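Side-chain contacts in N6 adenine specific DNA methylase (Encephalitozoon cuniculi, PDB 3Q87), which probably transfers methyl groups from S-adenosylmethionine to the translation termination factor eRF1, as the catalytic subunit of the Mtq2-Trm112 complex: residues E8-Y11 and T12-A16; D51-I54 and R55-E58. All coordinates share one frame; numbering follows the deposited sequence.

Both contacts are local, made between successive turns or at the start of a helix, and both border S-adenosylmethionine in a Rossmann-like methyltransferase domain. Contact 1 (8-16) lies in the first helix, where Thr-10 belongs to the cofactor pocket and lies beside its carboxylate end. Contact 2 (51-58) runs from the end of strand 46-51 into the next helix, and Asp-51 there takes both ribose hydroxyls. The two do not touch: their centres are about 21 Å apart and their nearest atoms about 11 Å, with much of the cofactor's length spanning the interval. Gly-31, Asp-69, Leu-70 and Asn-85 contribute further hydrogen bonds to the cofactor.

Contact 1 of 2, residues E8-Y11 and T12-A16; sequences EDTY and TLMDA. With SAM (S-adenosylmethionine), chain D.
Tyr-11 and Met-14 lie side by side, one turn apart on the same helix, in a Met-aromatic contact. Met-14 SD stands 3.7 Å from Tyr-11 CD1 and meets the ring obliquely, 60° off its normal. CG of Met-14 is anti to the carbonyl carbon (chi1 -66°) and the chain runs straight on to SD, which sets the sulfur beside the ring. One face of the phenol carries Thr-10 OG1, 4.0 Å above the ring plane and over its centre; this hydroxyl is buried and has no polar partner in the model.

Thr-12 folds back on the preceding turn. With chi1 at 87°, its hydroxyl sits between the backbone N and the carbonyl carbon, and OG1 donates to Asp-9 O over 3.2 Å. That carbonyl also accepts from Leu-13 N at 3.3 Å.

Thr-10 lines the S-adenosylmethionine pocket and packs on Val-36. Asp-9 OD2 takes Tyr-4 OH, Tyr-88 OH and, weakly, ND2 of the cofactor-binding Asn-85. Around helix 8-20, Thr-12 packs on Val-156 and Ile-158 of strand 155-162 and Leu-122 of strand 118-124, whereas Met-14 rests on Ile-37 and Gln-40 of helix 36-41.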
loop_
_atom_site.group_PDB
_atom_site.type_symbol
_atom_site.label_atom_id
_atom_site.label_comp_id
_atom_site.label_asym_id
_atom_site.label_seq_id
_atom_site.Cartn_x
_atom_site.Cartn_y
_atom_site.Cartn_z
ATOM N N GLU B 8 -16.324 2.456 15.789
ATOM C CA GLU B 8 -16.153 1.243 16.587
ATOM C C GLU B 8 -15.650 0.097 15.713
ATOM O O GLU B 8 -14.876 -0.741 16.166
ATOM C CB GLU B 8 -17.459 0.853 17.294
ATOM C CG GLU B 8 -17.799 1.757 18.481
ATOM C CD GLU B 8 -19.115 1.388 19.167
ATOM O OE1 GLU B 8 -19.411 0.182 19.319
ATOM O OE2 GLU B 8 -19.848 2.312 19.573
ATOM N N ASP B 9 -16.084 0.072 14.456
ATOM C CA ASP B 9 -15.589 -0.927 13.527
ATOM C C ASP B 9 -14.071 -0.826 13.371
ATOM O O ASP B 9 -13.370 -1.821 13.515
ATOM C CB ASP B 9 -16.313 -0.872 12.169
ATOM C CG ASP B 9 -16.243 0.499 11.486
ATOM O OD1 ASP B 9 -16.048 1.539 12.146
ATOM O OD2 ASP B 9 -16.411 0.528 10.251
ATOM N N THR B 10 -13.560 0.374 13.103
ATOM C CA THR B 10 -12.115 0.520 12.946
ATOM C C THR B 10 -11.394 0.091 14.230
ATOM O O THR B 10 -10.403 -0.611 14.179
ATOM C CB THR B 10 -11.667 1.948 12.513
ATOM O OG1 THR B 10 -10.938 2.581 13.568
ATOM C CG2 THR B 10 -12.832 2.814 12.114
ATOM N N TYR B 11 -11.909 0.489 15.385
ATOM C CA TYR B 11 -11.231 0.136 16.632
ATOM C C TYR B 11 -11.220 -1.366 16.961
ATOM O O TYR B 11 -10.317 -1.842 17.637
ATOM C CB TYR B 11 -11.762 0.976 17.798
ATOM C CG TYR B 11 -11.417 2.434 17.622
ATOM C CD1 TYR B 11 -10.092 2.835 17.497
ATOM C CD2 TYR B 11 -12.402 3.404 17.555
ATOM C CE1 TYR B 11 -9.754 4.169 17.331
ATOM C CE2 TYR B 11 -12.075 4.740 17.376
ATOM C CZ TYR B 11 -10.750 5.113 17.271
ATOM O OH TYR B 11 -10.409 6.439 17.102
ATOM N N THR B 12 -12.203 -2.117 16.484
ATOM C CA THR B 12 -12.138 -3.563 16.670
ATOM C C THR B 12 -11.053 -4.187 15.768
ATOM O O THR B 12 -10.369 -5.125 16.170
ATOM C CB THR B 12 -13.503 -4.272 16.451
ATOM O OG1 THR B 12 -13.668 -4.592 15.070
ATOM C CG2 THR B 12 -14.652 -3.396 16.899
ATOM N N LEU B 13 -10.890 -3.666 14.554
ATOM C CA LEU B 13 -9.783 -4.103 13.706
ATOM C C LEU B 13 -8.459 -3.757 14.390
ATOM O O LEU B 13 -7.580 -4.606 14.536
ATOM C CB LEU B 13 -9.884 -3.495 12.290
ATOM C CG LEU B 13 -8.796 -3.843 11.257
ATOM C CD1 LEU B 13 -8.533 -5.335 11.200
ATOM C CD2 LEU B 13 -9.132 -3.301 9.842
ATOM N N MET B 14 -8.335 -2.519 14.854
ATOM C CA MET B 14 -7.116 -2.093 15.524
ATOM C C MET B 14 -6.803 -2.945 16.756
ATOM O O MET B 14 -5.646 -3.308 16.984
ATOM C CB MET B 14 -7.202 -0.617 15.906
ATOM C CG MET B 14 -7.242 0.296 14.688
ATOM S SD MET B 14 -7.337 2.067 15.074
ATOM C CE MET B 14 -5.694 2.398 15.729
ATOM N N ASP B 15 -7.827 -3.258 17.547
ATOM C CA ASP B 15 -7.632 -4.080 18.737
ATOM C C ASP B 15 -7.102 -5.459 18.360
ATOM O O ASP B 15 -6.164 -5.956 18.982
ATOM C CB ASP B 15 -8.928 -4.219 19.550
ATOM C CG ASP B 15 -9.246 -2.978 20.383
ATOM O OD1 ASP B 15 -8.398 -2.057 20.472
ATOM O OD2 ASP B 15 -10.358 -2.925 20.951
ATOM N N ALA B 16 -7.680 -6.070 17.328
ATOM C CA ALA B 16 -7.199 -7.378 16.895
ATOM C C ALA B 16 -5.755 -7.345 16.366
ATOM O O ALA B 16 -4.965 -8.255 16.644
ATOM C CB ALA B 16 -8.141 -8.000 15.885
HETATM N N SAM D . -9.317 2.379 7.342
HETATM C CA SAM D . -10.387 3.311 7.724
HETATM C C SAM D . -10.951 2.895 9.090
HETATM O O SAM D . -11.539 3.693 9.821
HETATM O OXT SAM D . -10.830 1.743 9.501
HETATM C CB SAM D . -11.493 3.503 6.650
HETATM C CG SAM D . -12.494 2.373 6.301
HETATM S SD SAM D . -13.916 2.786 5.197
HETATM C CE SAM D . -15.211 1.674 5.785
HETATM C "C5'" SAM D . -13.482 1.989 3.630
HETATM C "C4'" SAM D . -12.400 2.806 2.942
HETATM O "O4'" SAM D . -12.088 2.220 1.688
HETATM C "C3'" SAM D . -12.822 4.243 2.673
HETATM O "O3'" SAM D . -11.784 5.096 3.101
HETATM C "C2'" SAM D . -12.968 4.323 1.167
HETATM O "O2'" SAM D . -12.617 5.574 0.622
HETATM C "C1'" SAM D . -12.002 3.250 0.723
HETATM N N9 SAM D . -12.346 2.646 -0.555
HETATM C C8 SAM D . -13.583 2.462 -1.129
HETATM N N7 SAM D . -13.395 1.842 -2.315
HETATM C C5 SAM D . -12.055 1.629 -2.482
HETATM C C6 SAM D . -11.300 1.038 -3.480
HETATM N N6 SAM D . -11.903 0.536 -4.553
HETATM N N1 SAM D . -9.923 0.968 -3.356
HETATM C C2 SAM D . -9.278 1.479 -2.242
HETATM N N3 SAM D . -10.038 2.064 -1.248
HETATM C C4 SAM D . -11.388 2.135 -1.376
#

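Contact 2 of 2, residues D51-I54 and R55-E58. With SAM (S-adenosylmethionine), chain D.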
loop_
_atom_site.group_PDB
_atom_site.type_symbol
_atom_site.label_atom_id
_atom_site.label_comp_id
_atom_site.label_asym_id
_atom_site.label_seq_id
_atom_site.Cartn_x
_atom_site.Cartn_y
_atom_site.Cartn_z
ATOM N N ASP B 51 -5.928 4.646 -0.794
ATOM C CA ASP B 51 -7.367 4.889 -0.757
ATOM C C ASP B 51 -7.818 5.400 -2.119
ATOM O O ASP B 51 -7.032 5.968 -2.880
ATOM C CB ASP B 51 -7.738 5.913 0.335
ATOM C CG ASP B 51 -9.151 5.713 0.864
ATOM O OD1 ASP B 51 -9.301 5.305 2.029
ATOM O OD2 ASP B 51 -10.113 5.930 0.104
ATOM N N LEU B 52 -9.078 5.152 -2.442
ATOM C CA LEU B 52 -9.685 5.689 -3.648
ATOM C C LEU B 52 -10.044 7.161 -3.432
ATOM O O LEU B 52 -10.120 7.939 -4.380
ATOM C CB LEU B 52 -10.947 4.886 -3.984
ATOM C CG LEU B 52 -11.612 5.147 -5.330
ATOM C CD1 LEU B 52 -10.620 4.808 -6.446
ATOM C CD2 LEU B 52 -12.875 4.295 -5.449
ATOM N N ASN B 53 -10.242 7.534 -2.165
ATOM C CA ASN B 53 -10.733 8.857 -1.778
ATOM C C ASN B 53 -9.618 9.896 -1.578
ATOM O O ASN B 53 -8.912 9.882 -0.562
ATOM C CB ASN B 53 -11.574 8.701 -0.502
ATOM C CG ASN B 53 -12.134 10.002 0.003
ATOM O OD1 ASN B 53 -11.901 11.060 -0.572
ATOM N ND2 ASN B 53 -12.879 9.931 1.101
ATOM N N ILE B 54 -9.469 10.809 -2.535
ATOM C CA ILE B 54 -8.338 11.735 -2.498
ATOM C C ILE B 54 -8.449 12.734 -1.337
ATOM O O ILE B 54 -7.449 13.132 -0.734
ATOM C CB ILE B 54 -8.157 12.485 -3.850
ATOM C CG1 ILE B 54 -6.758 13.089 -3.927
ATOM C CG2 ILE B 54 -9.230 13.556 -4.050
ATOM C CD1 ILE B 54 -5.651 12.057 -3.893
ATOM N N ARG B 55 -9.677 13.122 -1.025
ATOM C CA ARG B 55 -9.922 14.025 0.085
ATOM C C ARG B 55 -9.363 13.478 1.399
ATOM O O ARG B 55 -8.774 14.223 2.169
ATOM C CB ARG B 55 -11.415 14.322 0.210
ATOM C CG ARG B 55 -11.824 15.628 -0.437
ATOM C CD ARG B 55 -13.328 15.717 -0.608
ATOM N NE ARG B 55 -13.727 15.195 -1.906
ATOM C CZ ARG B 55 -13.998 15.957 -2.958
ATOM N NH1 ARG B 55 -13.933 17.276 -2.846
ATOM N NH2 ARG B 55 -14.342 15.399 -4.112
ATOM N N ALA B 56 -9.536 12.179 1.648
ATOM C CA ALA B 56 -9.009 11.570 2.873
ATOM C C ALA B 56 -7.492 11.572 2.850
ATOM O O ALA B 56 -6.848 11.866 3.856
ATOM C CB ALA B 56 -9.523 10.158 3.040
ATOM N N LEU B 57 -6.924 11.245 1.694
ATOM C CA LEU B 57 -5.477 11.224 1.558
ATOM C C LEU B 57 -4.892 12.610 1.803
ATOM O O LEU B 57 -3.811 12.733 2.360
ATOM C CB LEU B 57 -5.048 10.712 0.176
ATOM C CG LEU B 57 -5.289 9.231 -0.146
ATOM C CD1 LEU B 57 -4.665 8.892 -1.505
ATOM C CD2 LEU B 57 -4.748 8.305 0.944
ATOM N N GLU B 58 -5.607 13.640 1.363
ATOM C CA GLU B 58 -5.165 15.025 1.522
ATOM C C GLU B 58 -5.211 15.511 2.977
ATOM O O GLU B 58 -4.562 16.492 3.323
ATOM C CB GLU B 58 -6.007 15.957 0.647
ATOM C CG GLU B 58 -5.619 15.924 -0.833
ATOM C CD GLU B 58 -6.628 16.653 -1.715
ATOM O OE1 GLU B 58 -7.701 17.053 -1.201
ATOM O OE2 GLU B 58 -6.355 16.819 -2.923
HETATM N N SAM D . -9.317 2.379 7.342
HETATM C CA SAM D . -10.387 3.311 7.724
HETATM C C SAM D . -10.951 2.895 9.090
HETATM O O SAM D . -11.539 3.693 9.821
HETATM O OXT SAM D . -10.830 1.743 9.501
HETATM C CB SAM D . -11.493 3.503 6.650
HETATM C CG SAM D . -12.494 2.373 6.301
HETATM S SD SAM D . -13.916 2.786 5.197
HETATM C CE SAM D . -15.211 1.674 5.785
HETATM C "C5'" SAM D . -13.482 1.989 3.630
HETATM C "C4'" SAM D . -12.400 2.806 2.942
HETATM O "O4'" SAM D . -12.088 2.220 1.688
HETATM C "C3'" SAM D . -12.822 4.243 2.673
HETATM O "O3'" SAM D . -11.784 5.096 3.101
HETATM C "C2'" SAM D . -12.968 4.323 1.167
HETATM O "O2'" SAM D . -12.617 5.574 0.622
HETATM C "C1'" SAM D . -12.002 3.250 0.723
HETATM N N9 SAM D . -12.346 2.646 -0.555
HETATM C C8 SAM D . -13.583 2.462 -1.129
HETATM N N7 SAM D . -13.395 1.842 -2.315
HETATM C C5 SAM D . -12.055 1.629 -2.482
HETATM C C6 SAM D . -11.300 1.038 -3.480
HETATM N N6 SAM D . -11.903 0.536 -4.553
HETATM N N1 SAM D . -9.923 0.968 -3.356
HETATM C C2 SAM D . -9.278 1.479 -2.242
HETATM N N3 SAM D . -10.038 2.064 -1.248
HETATM C C4 SAM D . -11.388 2.135 -1.376
HETATM O O HOH W 1 -12.547 12.738 -2.683
HETATM O O HOH W 2 -14.817 12.411 -1.054
#
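Asn-53 OD1 is gripped by two waters and, weakly, by the backbone N-H of Ala-56, and the same two waters lead on to Arg-55. Water 1 donates to Asn-53 OD1 over 2.8 Å and accepts from Arg-55 NE; water 2 repeats the bridge with longer bonds. Asn-53 is the N-cap of helix 54-58: its amide oxygen accepts from Ala-56 N at 3.4 Å, a long but fairly straight capping bond (155°). Having CG anti to the backbone N (chi1 180°) carries the amide out over the first turn, where OD1 also comes 3.4 Å from Arg-55 CB. The side chains of Asn-53 and Arg-55 cross at about a right angle. On the other side of the amide, ND2 is held by the backbone oxygen of Asp-2.

Just upstream, Asp-51 OD2 accepts from Asn-53 N over 2.8 Å, closing an Asx turn. This N-H arrives on the anti side of the carboxylate, 16° out of its plane. The same OD2 takes the ribose O2' of S-adenosylmethionine at 2.6 Å, while OD1 takes O3' at 2.7 Å and Ser-33 N. An acidic residue ending the second strand and binding both ribose hydroxyls is a hallmark of Rossmann-like methyltransferases; the Asx turn and the Ser-33 N bond are consistent with a carboxylate held in place for the ribose.

Loose apolar contacts accompany the first helical turn: Leu-57 CD2 lies 3.9 Å from Asp-51 CB, and Leu-57 CD1 is 4.1 Å from Ile-54 CD1. Ile-54 and Leu-57 also pack on Arg-67 of strand 65-67 and on Ile-115 of the partner protein chain, so the short helix beyond strand 46-51 lies between the sheet edge and the partner.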